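Local coordinates for NOL1/NOP2/sun family protein (Enterococcus faecium, PDB 3M4X) that probably methylates ribosomal RNA, combining a methyltransferase domain with an RNA-binding PUA-like domain, at residues Leu110-Ala115 and Ser218-Met223; Thr121-Gln126 and Gly131-Asn136. All blocks are in the same frame, centred on the assembly; numbering follows the deposited sequence.

Both contacts lie in the RsmB/F methyltransferase range, and their centres are about 13 Å apart. Along the chain the order is 110-115, 121-126, 131-136 and 218-223, so contact 2 falls between the two halves of contact 1. They share one sheet, in which strands 108-111 and 132-136 are parallel neighbours. Probable hydrogen bonds run from D111 N to V134 O and from N136 N to D111 O, each 2.9 Å. L110 and L112 face helix 205-222 in contact 1, while L133 faces helix 118-127 in contact 2. Together they cover opposite faces of the sheet, as expected of a Rossmann-like methyltransferase core.

Contact 1: Leu110-Ala115 and Ser218-Met223; sequences LDLCAA and SSAIKM
L110 and L112 meet the selenomethionine M223 and A220 in a small apolar patch. No hydrogen bond crosses it. The closest touch is between two methyl groups: L110 CD2 lies 3.8 Å from M223 CE. The selenium is a little further back, with M223 SE 4.2 Å from L110 CD2. The bend at the last torsion of M223, chi3 -80°, turns CE to where both leucines touch it. L112 CD1 meets M223 CE at 4.1 Å, with the two side chains at about a right angle. The other branch of L112 goes to the helix itself, where L112 CD2 lies 3.9 Å from A220 CB. L112 thus spreads its two methyls over two partners. M223 is also tied to A220 by the backbone bond M223 N to A220 O, 2.8 Å.

All four touching residues are buried. The looser side is the outer face of the helix, where K222 is exposed and S218 partly so. Neither takes part in the contact.

The patch belongs to a larger core. M223 also touches F176 and I179 of strand 176-182, and L168 and F172 of helix 165-172. L112 shares L168, and L110 touches F176 and I179. Strand 108-111 pairs in parallel with both 132-136 and 176-182, with helices 205-222 and 165-172 packed over this face.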
loop_
_atom_site.group_PDB
_atom_site.type_symbol
_atom_site.label_atom_id
_atom_site.label_comp_id
_atom_site.label_asym_id
_atom_site.label_seq_id
_atom_site.Cartn_x
_atom_site.Cartn_y
_atom_site.Cartn_z
ATOM N N LEU A 110 1.338 0.016 -10.911
ATOM C CA LEU A 110 0.199 -0.836 -10.588
ATOM C C LEU A 110 0.560 -1.785 -9.450
ATOM O O LEU A 110 1.597 -2.427 -9.488
ATOM C CB LEU A 110 -0.249 -1.631 -11.831
ATOM C CG LEU A 110 -1.370 -2.666 -11.642
ATOM C CD1 LEU A 110 -2.674 -1.976 -11.258
ATOM C CD2 LEU A 110 -1.570 -3.492 -12.907
ATOM N N ASP A 111 -0.283 -1.819 -8.425
ATOM C CA ASP A 111 -0.237 -2.838 -7.382
ATOM C C ASP A 111 -1.426 -3.755 -7.643
ATOM O O ASP A 111 -2.569 -3.414 -7.325
ATOM C CB ASP A 111 -0.366 -2.200 -5.997
ATOM C CG ASP A 111 0.025 -3.155 -4.870
ATOM O OD1 ASP A 111 0.067 -2.715 -3.695
ATOM O OD2 ASP A 111 0.292 -4.347 -5.147
ATOM N N LEU A 112 -1.162 -4.909 -8.236
ATOM C CA LEU A 112 -2.233 -5.731 -8.805
ATOM C C LEU A 112 -3.050 -6.536 -7.781
ATOM O O LEU A 112 -4.262 -6.666 -7.909
ATOM C CB LEU A 112 -1.665 -6.633 -9.902
ATOM C CG LEU A 112 -2.630 -7.448 -10.760
ATOM C CD1 LEU A 112 -3.617 -6.559 -11.508
ATOM C CD2 LEU A 112 -1.838 -8.276 -11.734
ATOM N N CYS A 113 -2.391 -7.065 -6.761
ATOM C CA CYS A 113 -3.086 -7.772 -5.687
ATOM C C CYS A 113 -2.784 -7.092 -4.355
ATOM O O CYS A 113 -1.884 -7.511 -3.631
ATOM C CB CYS A 113 -2.631 -9.234 -5.665
ATOM S SG CYS A 113 -2.624 -9.990 -7.304
ATOM N N ALA A 114 -3.561 -6.068 -4.020
ATOM C CA ALA A 114 -3.038 -4.988 -3.169
ATOM C C ALA A 114 -3.386 -4.969 -1.681
ATOM O O ALA A 114 -2.624 -4.425 -0.899
ATOM C CB ALA A 114 -3.361 -3.654 -3.784
ATOM N N ALA A 115 -4.528 -5.533 -1.293
ATOM C CA ALA A 115 -4.918 -5.578 0.123
ATOM C C ALA A 115 -3.922 -6.386 0.963
ATOM O O ALA A 115 -3.382 -7.388 0.498
ATOM C CB ALA A 115 -6.315 -6.148 0.271
ATOM N N SER A 218 -0.085 -13.417 -16.775
ATOM C CA SER A 218 -0.295 -13.310 -18.204
ATOM C C SER A 218 -1.115 -12.055 -18.486
ATOM O O SER A 218 -0.975 -11.424 -19.539
ATOM C CB SER A 218 -0.958 -14.575 -18.768
ATOM O OG SER A 218 -2.260 -14.763 -18.240
ATOM N N SER A 219 -1.957 -11.677 -17.530
ATOM C CA SER A 219 -2.650 -10.402 -17.630
ATOM C C SER A 219 -1.711 -9.241 -17.315
ATOM O O SER A 219 -1.699 -8.227 -18.022
ATOM C CB SER A 219 -3.862 -10.375 -16.712
ATOM O OG SER A 219 -4.871 -11.243 -17.186
ATOM N N ALA A 220 -0.920 -9.395 -16.252
ATOM C CA ALA A 220 -0.029 -8.330 -15.796
ATOM C C ALA A 220 0.890 -7.883 -16.909
ATOM O O ALA A 220 1.023 -6.685 -17.177
ATOM C CB ALA A 220 0.802 -8.795 -14.569
ATOM N N ILE A 221 1.533 -8.844 -17.560
ATOM C CA ILE A 221 2.534 -8.515 -18.566
ATOM C C ILE A 221 1.978 -7.673 -19.715
ATOM O O ILE A 221 2.702 -6.852 -20.299
ATOM C CB ILE A 221 3.238 -9.765 -19.110
ATOM C CG1 ILE A 221 4.037 -10.423 -17.992
ATOM C CG2 ILE A 221 4.174 -9.398 -20.235
ATOM C CD1 ILE A 221 5.047 -11.402 -18.472
ATOM N N LYS A 222 0.695 -7.852 -20.025
ATOM C CA LYS A 222 0.068 -7.043 -21.069
ATOM C C LYS A 222 -0.033 -5.551 -20.685
ATOM O O LYS A 222 -0.158 -4.663 -21.549
ATOM C CB LYS A 222 -1.312 -7.595 -21.422
ATOM C CG LYS A 222 -1.300 -9.029 -21.915
ATOM C CD LYS A 222 -2.663 -9.397 -22.459
ATOM C CE LYS A 222 -2.926 -10.887 -22.379
ATOM N NZ LYS A 222 -4.391 -11.145 -22.576
HETATM N N MSE A 223 0.030 -5.261 -19.392
HETATM C CA MSE A 223 -0.141 -3.883 -18.956
HETATM C C MSE A 223 1.159 -3.104 -18.804
HETATM O O MSE A 223 1.158 -1.962 -18.359
HETATM C CB MSE A 223 -0.995 -3.849 -17.696
HETATM C CG MSE A 223 -2.388 -4.392 -17.990
HETATM SE SE MSE A 223 -3.591 -4.321 -16.483
HETATM C CE MSE A 223 -3.011 -5.925 -15.472
#

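Contact 2: Thr121-Gln126 and Gly131-Asn136; sequences TQLAAQ and GLLVTN
A beta-alpha-beta unit is the setting: strand 108-111, helix 118-127 and strand 132-136. The contact joins the helix to the second strand. Three buried residues carry it, and L133 gives the largest share. It rises from the strand toward the helix, with CG anti to its backbone N (chi1 -159°), and its two methyls diverge to different partners. L133 CD1 meets A124 CB at 4.2 Å. L133 CD2 meets L123 CD1 at 4.3 Å. These are ordinary apolar touches with no hydrogen bond among them. The backbones come nearest at A124 and L133, whose CA atoms are 7.1 Å apart. The small side chain of A124 suits this close approach. L123 reaches further, and its CD1 branch makes the touch. The second torsion of L133, chi2 -140°, is away from a staggered value, so the placing of the two methyls may be less certain.

The apolar layer continues past these three: L123 also touches V109 of strand 108-111, A124 touches V155, and L133 touches M127 on the same helix. On the helix, Q122 OE1 bonds to Q90 NE2, Q126 OE1 to A103 N and Q126 NE2 to G98 O. At the far end of the strand, N136 ND2 bonds to L112 O and H163 O, linking three neighbouring strand ends.

The strands are parallel and adjacent, and the helix crosses over one face of the sheet between them. This is the right-handed beta-alpha-beta crossover that opens the Rossmann-like fold of S-adenosylmethionine-dependent methyltransferases.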
loop_
_atom_site.group_PDB
_atom_site.type_symbol
_atom_site.label_atom_id
_atom_site.label_comp_id
_atom_site.label_asym_id
_atom_site.label_seq_id
_atom_site.Cartn_x
_atom_site.Cartn_y
_atom_site.Cartn_z
ATOM N N THR A 121 1.372 1.201 -0.117
ATOM C CA THR A 121 1.625 2.270 0.812
ATOM C C THR A 121 3.122 2.607 0.792
ATOM O O THR A 121 3.495 3.772 0.837
ATOM C CB THR A 121 1.042 1.853 2.192
ATOM O OG1 THR A 121 -0.034 2.735 2.553
ATOM C CG2 THR A 121 2.091 1.788 3.251
ATOM N N GLN A 122 3.988 1.605 0.633
ATOM C CA GLN A 122 5.399 1.942 0.432
ATOM C C GLN A 122 5.692 2.516 -0.965
ATOM O O GLN A 122 6.585 3.357 -1.126
ATOM C CB GLN A 122 6.394 0.825 0.865
ATOM C CG GLN A 122 6.136 -0.555 0.356
ATOM C CD GLN A 122 6.817 -1.670 1.194
ATOM O OE1 GLN A 122 6.286 -2.786 1.283
ATOM N NE2 GLN A 122 8.002 -1.378 1.779
ATOM N N LEU A 123 4.921 2.106 -1.962
ATOM C CA LEU A 123 5.087 2.662 -3.307
ATOM C C LEU A 123 4.738 4.140 -3.316
ATOM O O LEU A 123 5.450 4.973 -3.879
ATOM C CB LEU A 123 4.185 1.929 -4.302
ATOM C CG LEU A 123 4.471 0.442 -4.555
ATOM C CD1 LEU A 123 3.348 -0.176 -5.392
ATOM C CD2 LEU A 123 5.814 0.270 -5.249
ATOM N N ALA A 124 3.612 4.458 -2.704
ATOM C CA ALA A 124 3.155 5.825 -2.631
ATOM C C ALA A 124 4.170 6.700 -1.891
ATOM O O ALA A 124 4.388 7.853 -2.270
ATOM C CB ALA A 124 1.815 5.872 -1.955
ATOM N N ALA A 125 4.791 6.163 -0.844
ATOM C CA ALA A 125 5.804 6.926 -0.110
ATOM C C ALA A 125 6.951 7.219 -1.054
ATOM O O ALA A 125 7.539 8.295 -1.015
ATOM C CB ALA A 125 6.309 6.149 1.139
ATOM N N GLN A 126 7.257 6.250 -1.918
ATOM C CA GLN A 126 8.356 6.384 -2.863
ATOM C C GLN A 126 8.045 7.433 -3.943
ATOM O O GLN A 126 8.934 8.143 -4.419
ATOM C CB GLN A 126 8.644 5.036 -3.519
ATOM C CG GLN A 126 9.457 4.043 -2.670
ATOM C CD GLN A 126 9.342 2.603 -3.195
ATOM O OE1 GLN A 126 8.538 2.315 -4.086
ATOM N NE2 GLN A 126 10.154 1.704 -2.652
ATOM N N GLY A 131 3.011 11.193 -10.231
ATOM C CA GLY A 131 2.668 10.064 -11.060
ATOM C C GLY A 131 1.305 9.520 -10.708
ATOM O O GLY A 131 0.476 10.223 -10.151
ATOM N N LEU A 132 1.074 8.257 -11.039
ATOM C CA LEU A 132 -0.224 7.634 -10.833
ATOM C C LEU A 132 -0.063 6.237 -10.260
ATOM O O LEU A 132 0.609 5.393 -10.840
ATOM C CB LEU A 132 -0.988 7.548 -12.149
ATOM C CG LEU A 132 -2.275 6.721 -12.126
ATOM C CD1 LEU A 132 -3.339 7.344 -11.227
ATOM C CD2 LEU A 132 -2.822 6.514 -13.528
ATOM N N LEU A 133 -0.704 5.993 -9.127
ATOM C CA LEU A 133 -0.639 4.691 -8.486
ATOM C C LEU A 133 -2.004 4.068 -8.630
ATOM O O LEU A 133 -2.963 4.550 -8.030
ATOM C CB LEU A 133 -0.328 4.853 -6.988
ATOM C CG LEU A 133 0.257 3.714 -6.128
ATOM C CD1 LEU A 133 -0.371 3.684 -4.738
ATOM C CD2 LEU A 133 0.185 2.349 -6.762
ATOM N N VAL A 134 -2.127 3.010 -9.417
ATOM C CA VAL A 134 -3.378 2.270 -9.345
ATOM C C VAL A 134 -3.238 0.998 -8.509
ATOM O O VAL A 134 -2.293 0.218 -8.654
ATOM C CB VAL A 134 -4.165 2.148 -10.703
ATOM C CG1 VAL A 134 -3.427 2.804 -11.860
ATOM C CG2 VAL A 134 -4.599 0.732 -10.990
ATOM N N THR A 135 -4.160 0.859 -7.569
ATOM C CA THR A 135 -4.074 -0.167 -6.554
ATOM C C THR A 135 -5.335 -0.976 -6.659
ATOM O O THR A 135 -6.427 -0.480 -6.406
ATOM C CB THR A 135 -4.024 0.439 -5.150
ATOM O OG1 THR A 135 -3.181 1.591 -5.152
ATOM C CG2 THR A 135 -3.470 -0.551 -4.197
ATOM N N ASN A 136 -5.182 -2.226 -7.055
ATOM C CA ASN A 136 -6.320 -3.075 -7.299
ATOM C C ASN A 136 -6.447 -4.182 -6.251
ATOM O O ASN A 136 -5.459 -4.790 -5.853
ATOM C CB ASN A 136 -6.205 -3.683 -8.695
ATOM C CG ASN A 136 -7.305 -4.691 -8.977
ATOM O OD1 ASN A 136 -8.444 -4.321 -9.266
ATOM N ND2 ASN A 136 -6.972 -5.972 -8.879
#